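Side-chain contacts in coronin (Toxoplasma gondii, PDB 4OZU), which probably binds actin filaments and contributes to invasion and egress by the parasite, and is represented here by its WD40 beta-propeller domain: residues A41-I46 against K322-Q327; W180-D185 against P273-T278; Y283-G288 against F317-K322; R334-E339 against L344-F349. All blocks are in the same frame, centred on the assembly; numbering follows the deposited sequence. Where two conformers were deposited one is given.

Interaction 1 of 4, residues A41-I46 against K322-Q327; sequences ANTEYI and KLAVDQ. With ACT (acetate ion), chain C.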
loop_
_atom_site.group_PDB
_atom_site.type_symbol
_atom_site.label_atom_id
_atom_site.label_comp_id
_atom_site.label_asym_id
_atom_site.label_seq_id
_atom_site.Cartn_x
_atom_site.Cartn_y
_atom_site.Cartn_z
ATOM N N ALA A 41 0.493 2.378 8.066
ATOM C CA ALA A 41 0.478 3.630 8.804
ATOM C C ALA A 41 -0.589 4.548 8.239
ATOM O O ALA A 41 -0.881 4.507 7.043
ATOM C CB ALA A 41 1.852 4.306 8.752
ATOM N N ASN A 42 -1.194 5.355 9.103
ATOM C CA ASN A 42 -2.019 6.458 8.640
ATOM C C ASN A 42 -1.417 7.747 9.197
ATOM O O ASN A 42 -0.218 7.787 9.469
ATOM C CB ASN A 42 -3.499 6.259 9.018
ATOM C CG ASN A 42 -3.762 6.253 10.522
ATOM O OD1 ASN A 42 -2.874 6.488 11.348
ATOM N ND2 ASN A 42 -5.016 5.993 10.876
ATOM N N THR A 43 -2.201 8.806 9.347
ATOM C CA THR A 43 -1.614 10.078 9.752
ATOM C C THR A 43 -1.251 10.103 11.234
ATOM O O THR A 43 -0.555 11.012 11.675
ATOM C CB THR A 43 -2.553 11.261 9.460
ATOM O OG1 THR A 43 -3.800 11.076 10.140
ATOM C CG2 THR A 43 -2.794 11.388 7.964
ATOM N N GLU A 44 -1.703 9.100 11.987
ATOM C CA GLU A 44 -1.556 9.093 13.445
ATOM C C GLU A 44 -0.823 7.861 13.968
ATOM O O GLU A 44 -0.035 7.963 14.914
ATOM C CB GLU A 44 -2.936 9.175 14.104
ATOM C CG GLU A 44 -2.944 9.198 15.629
ATOM C CD GLU A 44 -2.668 10.575 16.193
ATOM O OE1 GLU A 44 -2.328 11.487 15.408
ATOM O OE2 GLU A 44 -2.800 10.748 17.424
ATOM N N TYR A 45 -1.082 6.708 13.359
ATOM C CA TYR A 45 -0.633 5.426 13.906
ATOM C C TYR A 45 0.233 4.621 12.948
ATOM O O TYR A 45 0.172 4.786 11.731
ATOM C CB TYR A 45 -1.832 4.555 14.303
ATOM C CG TYR A 45 -2.808 5.226 15.232
ATOM C CD1 TYR A 45 -2.420 5.622 16.500
ATOM C CD2 TYR A 45 -4.126 5.444 14.850
ATOM C CE1 TYR A 45 -3.300 6.242 17.355
ATOM C CE2 TYR A 45 -5.021 6.059 15.702
ATOM C CZ TYR A 45 -4.597 6.459 16.955
ATOM O OH TYR A 45 -5.462 7.074 17.828
ATOM N N ILE A 46 1.025 3.732 13.534
ATOM C CA ILE A 46 1.760 2.712 12.807
ATOM C C ILE A 46 1.249 1.354 13.277
ATOM O O ILE A 46 1.106 1.140 14.477
ATOM C CB ILE A 46 3.285 2.801 13.069
ATOM C CG1 ILE A 46 3.835 4.171 12.659
ATOM C CG2 ILE A 46 4.025 1.687 12.344
ATOM C CD1 ILE A 46 5.218 4.458 13.225
ATOM N N LYS A 322 0.299 10.905 2.348
ATOM C CA LYS A 322 0.754 12.237 1.950
ATOM C C LYS A 322 0.408 13.284 3.000
ATOM O O LYS A 322 1.197 14.181 3.260
ATOM C CB LYS A 322 0.137 12.627 0.607
ATOM C CG LYS A 322 0.510 14.014 0.117
ATOM C CD LYS A 322 2.000 14.151 -0.182
ATOM C CE LYS A 322 2.411 13.270 -1.345
ATOM N NZ LYS A 322 3.748 13.626 -1.885
ATOM N N LEU A 323 -0.769 13.172 3.604
ATOM C CA LEU A 323 -1.216 14.167 4.579
ATOM C C LEU A 323 -0.295 14.250 5.784
ATOM O O LEU A 323 -0.311 15.244 6.511
ATOM C CB LEU A 323 -2.634 13.863 5.054
ATOM C CG LEU A 323 -3.770 14.157 4.073
ATOM C CD1 LEU A 323 -5.079 13.640 4.642
ATOM C CD2 LEU A 323 -3.872 15.636 3.759
ATOM N N ALA A 324 0.506 13.210 5.994
ATOM C CA ALA A 324 1.366 13.133 7.169
ATOM C C ALA A 324 2.787 13.674 6.948
ATOM O O ALA A 324 3.545 13.803 7.908
ATOM C CB ALA A 324 1.441 11.689 7.648
ATOM N N VAL A 325 3.166 13.989 5.713
ATOM C CA VAL A 325 4.557 14.379 5.463
ATOM C C VAL A 325 4.866 15.763 6.037
ATOM O O VAL A 325 3.974 16.582 6.256
ATOM C CB VAL A 325 4.926 14.373 3.951
ATOM C CG1 VAL A 325 4.648 12.999 3.335
ATOM C CG2 VAL A 325 4.214 15.487 3.189
ATOM N N ASP A 326 6.153 15.994 6.273
ATOM C CA ASP A 326 6.645 17.234 6.854
ATOM C C ASP A 326 6.947 18.231 5.735
ATOM O O ASP A 326 8.006 18.185 5.108
ATOM C CB ASP A 326 7.891 16.954 7.699
ATOM C CG ASP A 326 8.314 18.145 8.537
ATOM O OD1 ASP A 326 7.951 19.289 8.190
ATOM O OD2 ASP A 326 9.019 17.930 9.544
ATOM N N GLN A 327 6.003 19.130 5.491
ATOM C CA GLN A 327 6.075 20.022 4.343
ATOM C C GLN A 327 7.215 21.021 4.455
ATOM O O GLN A 327 7.809 21.407 3.449
ATOM C CB GLN A 327 4.748 20.758 4.174
ATOM C CG GLN A 327 3.626 19.862 3.662
ATOM C CD GLN A 327 2.357 20.642 3.364
ATOM O OE1 GLN A 327 1.857 21.381 4.213
ATOM N NE2 GLN A 327 1.845 20.497 2.147
HETATM C C ACT C . -6.274 9.376 8.591
HETATM O O ACT C . -6.464 10.310 9.398
HETATM O OXT ACT C . -5.084 9.077 8.369
HETATM C CH3 ACT C . -7.411 8.663 7.925
#
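Thr43 meets Leu323 and Ala324 in a small apolar contact at the surface. Its methyl CG2 lies 3.8 Å from Leu323 CB, the two side chains running side by side in the same sense, while Ala324 CB points at the Thr43 backbone, 4.0 Å from Thr43 CA. The hydroxyl branch reaches a bound acetate, probably carried over from crystallisation, which the methyl also touches. A chi1 of 58° brings OG1 round to the side of the amide, and both can face the same ion: Thr43 N donates to acetate OXT over 3.1 Å, and Thr43 OG1 lies 2.9 Å from acetate O. One shell further out, Asn42 fixes the turn that presents Thr43. Its OD1 receives Tyr45 N at 2.7 Å, nearly along the C=O axis, and Glu44 N at 2.9 Å from well above the carbonyl plane, the Glu44 bond making an Asx turn and the two together an Asx motif; Asn42 ND2 in turn bonds to Arg92 O. This turn lies between strands 40-41 and 45-49, and Ala41 and Ile46 at its two ends rest on Leu336 of strand 331-339. The short 3-10 segment 322-324 follows strand 317-319, with Leu323 also touching Val392.

Interaction 2 of 4, residues W180-D185 against P273-T278; sequences WSWKGD and PIFDET
Glu277 lays its aliphatic chain across one face of the Trp182 indole, and this CH-pi contact carries most of the interface. CG stands 3.7 Å from the centroid of the six-membered ring and only 8° off its normal, while Glu277 CB comes to 3.6 Å from Trp182 CE2, at the fusion of the two rings. The bend at chi2 (88°) carries the carboxylate off the ring that CB and CG cover, with a plane 50° from that of the indole. Other packing is slight: Trp182 NE1 lies at the edge of the Phe275 ring, 4.4 Å from CD2, and Pro368 touches both Trp182 and Glu277. Polar bonds fix the two partners separately. Glu277 OE2 accepts from Thr278 OG1 at 2.8 Å, and Glu277 OE1 pairs with Arg389 and takes the amide of Leu227. On the other side, Ser181 OG accepts from Lys183 N at 3.0 Å, an ST turn, and Asp225 OD1 receives the Trp182 amide. Each segment holds a turn linking the first two strands of its four-stranded blade, and Asp225 and Leu227 belong to the matching loop of the blade between, a convergence of like loops that suits the ring-shaped beta-propeller of WD40 proteins.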
loop_
_atom_site.group_PDB
_atom_site.type_symbol
_atom_site.label_atom_id
_atom_site.label_comp_id
_atom_site.label_asym_id
_atom_site.label_seq_id
_atom_site.Cartn_x
_atom_site.Cartn_y
_atom_site.Cartn_z
ATOM N N TRP A 180 -6.473 -1.258 -5.743
ATOM C CA TRP A 180 -7.542 -0.454 -6.333
ATOM C C TRP A 180 -7.032 0.691 -7.214
ATOM O O TRP A 180 -6.060 1.375 -6.873
ATOM C CB TRP A 180 -8.395 0.191 -5.247
ATOM C CG TRP A 180 -9.280 -0.683 -4.460
ATOM C CD1 TRP A 180 -9.045 -1.194 -3.214
ATOM C CD2 TRP A 180 -10.589 -1.102 -4.828
ATOM N NE1 TRP A 180 -10.130 -1.927 -2.795
ATOM C CE2 TRP A 180 -11.093 -1.883 -3.771
ATOM C CE3 TRP A 180 -11.385 -0.901 -5.958
ATOM C CZ2 TRP A 180 -12.359 -2.458 -3.814
ATOM C CZ3 TRP A 180 -12.632 -1.472 -5.999
ATOM C CH2 TRP A 180 -13.112 -2.241 -4.933
ATOM N N SER A 181 -7.733 0.928 -8.316
ATOM C CA SER A 181 -7.580 2.163 -9.080
ATOM C C SER A 181 -7.899 3.377 -8.217
ATOM O O SER A 181 -8.777 3.318 -7.366
ATOM C CB SER A 181 -8.506 2.143 -10.297
ATOM O OG SER A 181 -8.569 3.418 -10.912
ATOM N N TRP A 182 -7.210 4.491 -8.454
ATOM C CA TRP A 182 -7.536 5.725 -7.753
ATOM C C TRP A 182 -8.900 6.282 -8.151
ATOM O O TRP A 182 -9.446 7.154 -7.477
ATOM C CB TRP A 182 -6.441 6.760 -7.991
ATOM C CG TRP A 182 -5.249 6.435 -7.177
ATOM C CD1 TRP A 182 -4.146 5.741 -7.578
ATOM C CD2 TRP A 182 -5.051 6.744 -5.792
ATOM N NE1 TRP A 182 -3.267 5.609 -6.529
ATOM C CE2 TRP A 182 -3.801 6.214 -5.422
ATOM C CE3 TRP A 182 -5.811 7.415 -4.828
ATOM C CZ2 TRP A 182 -3.286 6.347 -4.135
ATOM C CZ3 TRP A 182 -5.297 7.543 -3.546
ATOM C CH2 TRP A 182 -4.051 7.009 -3.214
ATOM N N LYS A 183 -9.455 5.761 -9.239
ATOM C CA LYS A 183 -10.817 6.084 -9.644
ATOM C C LYS A 183 -11.830 5.339 -8.775
ATOM O O LYS A 183 -12.991 5.726 -8.691
ATOM C CB LYS A 183 -11.010 5.720 -11.115
ATOM C CG LYS A 183 -12.358 6.082 -11.698
ATOM C CD LYS A 183 -12.335 5.946 -13.216
ATOM C CE LYS A 183 -13.715 6.155 -13.828
ATOM N NZ LYS A 183 -13.678 6.049 -15.312
ATOM N N GLY A 184 -11.379 4.256 -8.151
ATOM C CA GLY A 184 -12.211 3.477 -7.253
ATOM C C GLY A 184 -13.139 2.483 -7.932
ATOM O O GLY A 184 -13.976 1.865 -7.271
ATOM N N ASP A 185 -12.999 2.306 -9.245
ATOM C CA ASP A 185 -13.956 1.476 -9.978
ATOM C C ASP A 185 -13.415 0.081 -10.279
ATOM O O ASP A 185 -14.178 -0.882 -10.325
ATOM C CB ASP A 185 -14.382 2.169 -11.277
ATOM C CG ASP A 185 -13.229 2.461 -12.213
ATOM O OD1 ASP A 185 -12.062 2.510 -11.762
ATOM O OD2 ASP A 185 -13.516 2.671 -13.416
ATOM N N PRO A 273 5.706 -2.365 -5.582
ATOM C CA PRO A 273 5.615 -0.997 -6.096
ATOM C C PRO A 273 4.716 -0.125 -5.228
ATOM O O PRO A 273 3.614 -0.544 -4.870
ATOM C CB PRO A 273 5.015 -1.191 -7.489
ATOM C CG PRO A 273 4.134 -2.385 -7.335
ATOM C CD PRO A 273 4.799 -3.275 -6.307
ATOM N N ILE A 274 5.204 1.070 -4.891
ATOM C CA ILE A 274 4.444 2.058 -4.134
ATOM C C ILE A 274 4.330 3.336 -4.950
ATOM O O ILE A 274 5.347 3.958 -5.268
ATOM C CB ILE A 274 5.115 2.376 -2.781
ATOM C CG1 ILE A 274 5.268 1.100 -1.942
ATOM C CG2 ILE A 274 4.337 3.438 -2.024
ATOM C CD1 ILE A 274 3.963 0.408 -1.598
ATOM N N PHE A 275 3.103 3.725 -5.291
ATOM C CA PHE A 275 2.871 4.919 -6.096
ATOM C C PHE A 275 2.357 6.087 -5.265
ATOM O O PHE A 275 1.368 5.966 -4.542
ATOM C CB PHE A 275 1.879 4.618 -7.221
ATOM C CG PHE A 275 1.764 5.714 -8.255
ATOM C CD1 PHE A 275 2.890 6.232 -8.875
ATOM C CD2 PHE A 275 0.520 6.194 -8.634
ATOM C CE1 PHE A 275 2.776 7.214 -9.841
ATOM C CE2 PHE A 275 0.399 7.180 -9.598
ATOM C CZ PHE A 275 1.523 7.687 -10.203
ATOM N N ASP A 276 3.060 7.208 -5.376
ATOM C CA ASP A 276 2.607 8.495 -4.864
ATOM C C ASP A 276 1.805 9.139 -5.987
ATOM O O ASP A 276 2.368 9.708 -6.916
ATOM C CB ASP A 276 3.808 9.354 -4.441
ATOM C CG ASP A 276 3.431 10.790 -4.054
ATOM O OD1 ASP A 276 2.251 11.182 -4.201
ATOM O OD2 ASP A 276 4.348 11.546 -3.621
ATOM N N GLU A 277 0.484 9.027 -5.902
ATOM C CA GLU A 277 -0.395 9.452 -6.985
ATOM C C GLU A 277 -0.360 10.964 -7.180
ATOM O O GLU A 277 -0.795 11.472 -8.211
ATOM C CB GLU A 277 -1.832 9.003 -6.708
ATOM C CG GLU A 277 -2.538 9.801 -5.609
ATOM C CD GLU A 277 -3.229 11.049 -6.140
ATOM O OE1 GLU A 277 -3.977 10.941 -7.138
ATOM O OE2 GLU A 277 -3.023 12.139 -5.560
ATOM N N THR A 278 0.144 11.671 -6.175
ATOM C CA THR A 278 0.101 13.129 -6.161
ATOM C C THR A 278 1.300 13.758 -6.876
ATOM O O THR A 278 1.155 14.796 -7.523
ATOM C CB THR A 278 0.030 13.660 -4.712
ATOM O OG1 THR A 278 -0.899 12.866 -3.955
ATOM C CG2 THR A 278 -0.415 15.117 -4.695
#

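Interaction 3 of 4, residues Y283-G288 against F317-K322; sequences YVCGKG and FCFIPK
Phe319, Phe317 and Cys285 bury the most surface here, and the contact can be read from them. Phe319 points its far end at Tyr283: its CZ lies 3.6 Å from Tyr283 CG, and its CE2 stands over the centre of the tyrosine ring. The two planes are inclined at 39° with centroids 4.7 Å apart, so the rings meet obliquely. Phe317 instead offers a face. A chi1 of 77° swings its ring toward strand 283-286, where Cys285 CB rests above its rim, 3.6 Å from Phe317 CZ and 3.9 Å from the ring centroid, a CH-pi contact. Cys285 SG also lies obliquely to Phe317 and at the edge of Phe319, but these sulfur contacts hold for one of two conformers and are less certain than that of CB. A disulfide between Cys285 and Cys292, on the adjoining strand, has been seen for this protein. Met335 closes over Cys285 and Phe319 from the next strand, and Phe349 meets the Tyr283 ring. Strands 283-286 and 317-319 run nearly antiparallel, but their axes stay 9.5 Å apart, too far for backbone pairing. They belong to successive sheets, and the aromatic layer between them is the hydrophobic blade-to-blade packing of a beta-propeller.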
loop_
_atom_site.group_PDB
_atom_site.type_symbol
_atom_site.label_atom_id
_atom_site.label_comp_id
_atom_site.label_asym_id
_atom_site.label_seq_id
_atom_site.Cartn_x
_atom_site.Cartn_y
_atom_site.Cartn_z
ATOM N N TYR A 283 8.055 4.025 -6.000
ATOM C CA TYR A 283 9.106 3.322 -5.269
ATOM C C TYR A 283 8.960 1.817 -5.488
ATOM O O TYR A 283 7.844 1.307 -5.509
ATOM C CB TYR A 283 9.037 3.647 -3.774
ATOM C CG TYR A 283 9.013 5.127 -3.447
ATOM C CD1 TYR A 283 7.824 5.833 -3.474
ATOM C CD2 TYR A 283 10.171 5.811 -3.108
ATOM C CE1 TYR A 283 7.781 7.177 -3.178
ATOM C CE2 TYR A 283 10.143 7.168 -2.808
ATOM C CZ TYR A 283 8.944 7.842 -2.846
ATOM O OH TYR A 283 8.891 9.184 -2.556
ATOM N N VAL A 284 10.077 1.115 -5.675
ATOM C CA VAL A 284 10.053 -0.343 -5.772
ATOM C C VAL A 284 10.948 -0.906 -4.684
ATOM O O VAL A 284 12.151 -0.652 -4.656
ATOM C CB VAL A 284 10.479 -0.847 -7.177
ATOM C CG1 VAL A 284 9.433 -0.440 -8.207
ATOM C CG2 VAL A 284 11.846 -0.313 -7.581
ATOM N N CYS A 285 10.331 -1.681 -3.798
ATOM C CA CYS A 285 10.968 -2.158 -2.581
ATOM C C CYS A 285 10.880 -3.673 -2.477
ATOM O O CYS A 285 9.794 -4.243 -2.580
ATOM C CB CYS A 285 10.303 -1.516 -1.364
ATOM S SG CYS A 285 10.041 0.266 -1.534
ATOM N N GLY A 286 12.023 -4.319 -2.274
ATOM C CA GLY A 286 12.058 -5.753 -2.057
ATOM C C GLY A 286 12.378 -6.105 -0.619
ATOM O O GLY A 286 13.381 -5.650 -0.070
ATOM N N LYS A 287 11.532 -6.919 0.004
ATOM C CA LYS A 287 11.836 -7.431 1.337
ATOM C C LYS A 287 13.109 -8.260 1.274
ATOM O O LYS A 287 13.260 -9.119 0.400
ATOM C CB LYS A 287 10.685 -8.272 1.882
ATOM C CG LYS A 287 9.389 -7.508 2.064
ATOM C CD LYS A 287 8.246 -8.454 2.377
ATOM C CE LYS A 287 7.482 -8.005 3.602
ATOM N NZ LYS A 287 6.456 -8.996 4.012
ATOM N N GLY A 288 14.027 -8.001 2.199
ATOM C CA GLY A 288 15.308 -8.678 2.213
ATOM C C GLY A 288 16.402 -7.883 1.521
ATOM O O GLY A 288 17.588 -8.133 1.754
ATOM N N PHE A 317 7.957 -3.169 5.558
ATOM C CA PHE A 317 7.907 -1.728 5.382
ATOM C C PHE A 317 6.505 -1.232 5.073
ATOM O O PHE A 317 5.580 -2.010 4.837
ATOM C CB PHE A 317 8.850 -1.307 4.257
ATOM C CG PHE A 317 8.299 -1.572 2.896
ATOM C CD1 PHE A 317 8.428 -2.820 2.308
ATOM C CD2 PHE A 317 7.634 -0.573 2.209
ATOM C CE1 PHE A 317 7.905 -3.058 1.058
ATOM C CE2 PHE A 317 7.105 -0.815 0.961
ATOM C CZ PHE A 317 7.244 -2.049 0.386
ATOM N N CYS A 318 6.366 0.086 5.096
ATOM C CA CYS A 318 5.204 0.756 4.542
ATOM C C CYS A 318 5.610 2.195 4.304
ATOM O O CYS A 318 6.690 2.615 4.721
ATOM C CB CYS A 318 3.991 0.681 5.472
ATOM S SG CYS A 318 4.136 1.706 6.969
ATOM N N PHE A 319 4.751 2.932 3.618
ATOM C CA PHE A 319 4.931 4.365 3.443
ATOM C C PHE A 319 3.797 5.075 4.160
ATOM O O PHE A 319 2.712 4.514 4.305
ATOM C CB PHE A 319 4.943 4.739 1.959
ATOM C CG PHE A 319 6.246 4.453 1.269
ATOM C CD1 PHE A 319 6.660 3.152 1.052
ATOM C CD2 PHE A 319 7.046 5.490 0.825
ATOM C CE1 PHE A 319 7.853 2.891 0.411
ATOM C CE2 PHE A 319 8.237 5.235 0.185
ATOM C CZ PHE A 319 8.640 3.934 -0.022
ATOM N N ILE A 320 4.038 6.304 4.601
ATOM C CA ILE A 320 3.014 7.064 5.304
ATOM C C ILE A 320 2.140 7.792 4.298
ATOM O O ILE A 320 2.529 7.961 3.140
ATOM C CB ILE A 320 3.624 8.087 6.301
ATOM C CG1 ILE A 320 4.369 9.205 5.561
ATOM C CG2 ILE A 320 4.532 7.370 7.294
ATOM C CD1 ILE A 320 4.906 10.304 6.485
ATOM N N PRO A 321 0.954 8.234 4.731
ATOM C CA PRO A 321 0.107 8.975 3.794
ATOM C C PRO A 321 0.676 10.351 3.490
ATOM O O PRO A 321 1.427 10.895 4.296
ATOM C CB PRO A 321 -1.230 9.097 4.533
ATOM C CG PRO A 321 -1.168 8.096 5.633
ATOM C CD PRO A 321 0.268 7.983 6.007
ATOM N N LYS A 322 0.299 10.905 2.348
ATOM C CA LYS A 322 0.754 12.237 1.950
ATOM C C LYS A 322 0.408 13.284 3.000
ATOM O O LYS A 322 1.197 14.181 3.260
ATOM C CB LYS A 322 0.137 12.627 0.607
ATOM C CG LYS A 322 0.510 14.014 0.117
ATOM C CD LYS A 322 2.000 14.151 -0.182
ATOM C CE LYS A 322 2.411 13.270 -1.345
ATOM N NZ LYS A 322 3.748 13.626 -1.885
#

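Interaction 4 of 4, residues R334-E339 against L344-F349; sequences RMLKQE and LQPISF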
loop_
_atom_site.group_PDB
_atom_site.type_symbol
_atom_site.label_atom_id
_atom_site.label_comp_id
_atom_site.label_asym_id
_atom_site.label_seq_id
_atom_site.Cartn_x
_atom_site.Cartn_y
_atom_site.Cartn_z
ATOM N N ARG A 334 7.660 9.184 2.978
ATOM C CA ARG A 334 8.439 8.600 4.065
ATOM C C ARG A 334 8.173 7.111 4.184
ATOM O O ARG A 334 7.024 6.673 4.281
ATOM C CB ARG A 334 8.132 9.294 5.397
ATOM C CG ARG A 334 9.117 8.935 6.502
ATOM C CD ARG A 334 8.652 9.429 7.874
ATOM N NE ARG A 334 8.212 10.824 7.851
ATOM C CZ ARG A 334 7.439 11.378 8.781
ATOM N NH1 ARG A 334 7.031 10.669 9.828
ATOM N NH2 ARG A 334 7.076 12.647 8.673
ATOM N N MET A 335 9.253 6.343 4.152
ATOM C CA MET A 335 9.184 4.909 4.382
ATOM C C MET A 335 9.474 4.609 5.844
ATOM O O MET A 335 10.348 5.222 6.446
ATOM C CB MET A 335 10.186 4.177 3.492
ATOM C CG MET A 335 10.222 2.672 3.683
ATOM S SD MET A 335 11.644 1.928 2.858
ATOM C CE MET A 335 11.275 2.293 1.148
ATOM N N LEU A 336 8.723 3.671 6.406
ATOM C CA LEU A 336 9.048 3.089 7.698
ATOM C C LEU A 336 9.603 1.712 7.402
ATOM O O LEU A 336 8.897 0.851 6.883
ATOM C CB LEU A 336 7.823 3.019 8.608
ATOM C CG LEU A 336 7.172 4.378 8.875
ATOM C CD1 LEU A 336 5.848 4.230 9.615
ATOM C CD2 LEU A 336 8.130 5.260 9.666
ATOM N N LYS A 337 10.881 1.537 7.703
ATOM C CA LYS A 337 11.626 0.329 7.366
ATOM C C LYS A 337 11.892 -0.512 8.612
ATOM O O LYS A 337 12.600 -0.065 9.493
ATOM C CB LYS A 337 12.954 0.725 6.706
ATOM C CG LYS A 337 13.885 -0.429 6.376
ATOM C CD LYS A 337 15.292 0.083 6.107
ATOM C CE LYS A 337 16.291 -1.058 5.992
ATOM N NZ LYS A 337 17.669 -0.599 6.313
ATOM N N GLN A 338 11.341 -1.722 8.695
ATOM C CA GLN A 338 11.692 -2.612 9.806
ATOM C C GLN A 338 13.087 -3.176 9.594
ATOM O O GLN A 338 13.385 -3.753 8.542
ATOM C CB GLN A 338 10.693 -3.763 9.952
ATOM C CG GLN A 338 11.043 -4.761 11.056
ATOM C CD GLN A 338 9.960 -5.812 11.244
ATOM O OE1 GLN A 338 8.790 -5.578 10.920
ATOM N NE2 GLN A 338 10.343 -6.978 11.759
ATOM N N GLU A 339 13.934 -2.995 10.600
ATOM C CA GLU A 339 15.265 -3.577 10.619
ATOM C C GLU A 339 15.308 -4.642 11.703
ATOM O O GLU A 339 15.010 -4.367 12.863
ATOM C CB GLU A 339 16.320 -2.496 10.855
ATOM C CG GLU A 339 16.355 -1.460 9.749
ATOM C CD GLU A 339 17.481 -0.458 9.907
ATOM O OE1 GLU A 339 17.903 -0.212 11.056
ATOM O OE2 GLU A 339 17.942 0.083 8.880
ATOM N N LEU A 344 12.076 0.144 13.913
ATOM C CA LEU A 344 11.492 0.770 12.733
ATOM C C LEU A 344 12.307 2.022 12.421
ATOM O O LEU A 344 12.458 2.915 13.265
ATOM C CB LEU A 344 10.007 1.114 12.930
ATOM C CG LEU A 344 9.013 -0.040 13.104
ATOM C CD1 LEU A 344 7.600 0.501 13.289
ATOM C CD2 LEU A 344 9.046 -0.994 11.923
ATOM N N GLN A 345 12.839 2.066 11.206
ATOM C CA GLN A 345 13.739 3.132 10.777
ATOM C C GLN A 345 13.054 4.030 9.751
ATOM O O GLN A 345 12.797 3.605 8.629
ATOM C CB GLN A 345 15.015 2.524 10.183
ATOM C CG GLN A 345 15.970 3.520 9.551
ATOM C CD GLN A 345 16.526 4.499 10.557
ATOM O OE1 GLN A 345 17.305 4.126 11.431
ATOM N NE2 GLN A 345 16.115 5.758 10.453
ATOM N N PRO A 346 12.751 5.278 10.129
ATOM C CA PRO A 346 12.137 6.133 9.110
ATOM C C PRO A 346 13.144 6.610 8.064
ATOM O O PRO A 346 14.296 6.914 8.385
ATOM C CB PRO A 346 11.582 7.314 9.916
ATOM C CG PRO A 346 11.670 6.909 11.352
ATOM C CD PRO A 346 12.771 5.920 11.452
ATOM N N ILE A 347 12.688 6.675 6.817
ATOM C CA ILE A 347 13.480 7.207 5.719
ATOM C C ILE A 347 12.668 8.282 5.017
ATOM O O ILE A 347 11.615 7.990 4.454
ATOM C CB ILE A 347 13.860 6.128 4.677
ATOM C CG1 ILE A 347 14.393 4.851 5.341
ATOM C CG2 ILE A 347 14.868 6.692 3.687
ATOM C CD1 ILE A 347 15.700 5.012 6.048
ATOM N N SER A 348 13.151 9.517 5.050
ATOM C CA SER A 348 12.493 10.612 4.347
ATOM C C SER A 348 12.976 10.672 2.903
ATOM O O SER A 348 14.144 10.411 2.621
ATOM C CB SER A 348 12.769 11.957 5.040
ATOM O OG SER A 348 12.067 12.070 6.266
ATOM N N PHE A 349 12.070 11.018 1.996
ATOM C CA PHE A 349 12.433 11.318 0.618
ATOM C C PHE A 349 12.158 12.794 0.381
ATOM O O PHE A 349 11.010 13.251 0.428
ATOM C CB PHE A 349 11.671 10.412 -0.344
ATOM C CG PHE A 349 11.908 8.957 -0.069
ATOM C CD1 PHE A 349 13.010 8.311 -0.599
ATOM C CD2 PHE A 349 11.066 8.255 0.774
ATOM C CE1 PHE A 349 13.250 6.976 -0.321
ATOM C CE2 PHE A 349 11.298 6.919 1.053
ATOM C CZ PHE A 349 12.393 6.283 0.508
#
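Gln345 faces Lys337 across a hydrogen-bonded antiparallel pair, and its side chain can be followed outward from there. CB passes 3.6 Å from Lys337 O and 3.9 Å from Glu339 CD; CG then runs alongside Glu339, close to OE2. A bend at chi2 (64°) turns the amide back over its own strand, where NE2 donates to Pro346 O, 3.0 Å away and within the plane of the amide. NE2 also reaches Trp20 O and OE1 accepts from Gln23, so the tip is shared with strand 16-25. The ladder beneath has four backbone bonds, two between Met335 and Ile347 and two between Lys337 and Gln345, the shortest from Gln345 N to Lys337 O at 2.7 Å. Pro346 lies opposite Leu336 in a non-hydrogen-bonded pair, so the hairpin asks no N-H of it, and Leu336 CD2 packs on Pro346 CB at 4.0 Å. On the face with Gln345, Met335 CB meets the edge of the Phe349 ring, 3.8 Å from CE2. Lys337 NZ bonds to the anti lone pair of Glu339 OE2 at 2.7 Å and also meets Val312 O. Backbone pairing thus sets the register, while the lysine would be expected to stabilise the negative charge on Glu339.

From the N terminus, residues 41-46 open a long loop that interaction 1 closes only at 322-327. Interaction 2, closing at 273-278, and interaction 3, running from 283-288 to 317-322, are nested within it in series, and Lys322 is common to interactions 1 and 3. Its NZ forms a salt bridge with Asp276 OD2, tying interaction 2 to both. Interaction 4 opens after interaction 1 has closed, and is a short hairpin whose first strand pairs with 317-319. Since strand 16-25 joins that same sheet beside 343-350, N- and C-terminal parts share one blade and close the propeller; interactions 3 and 1 pack this blade region against its two neighbours.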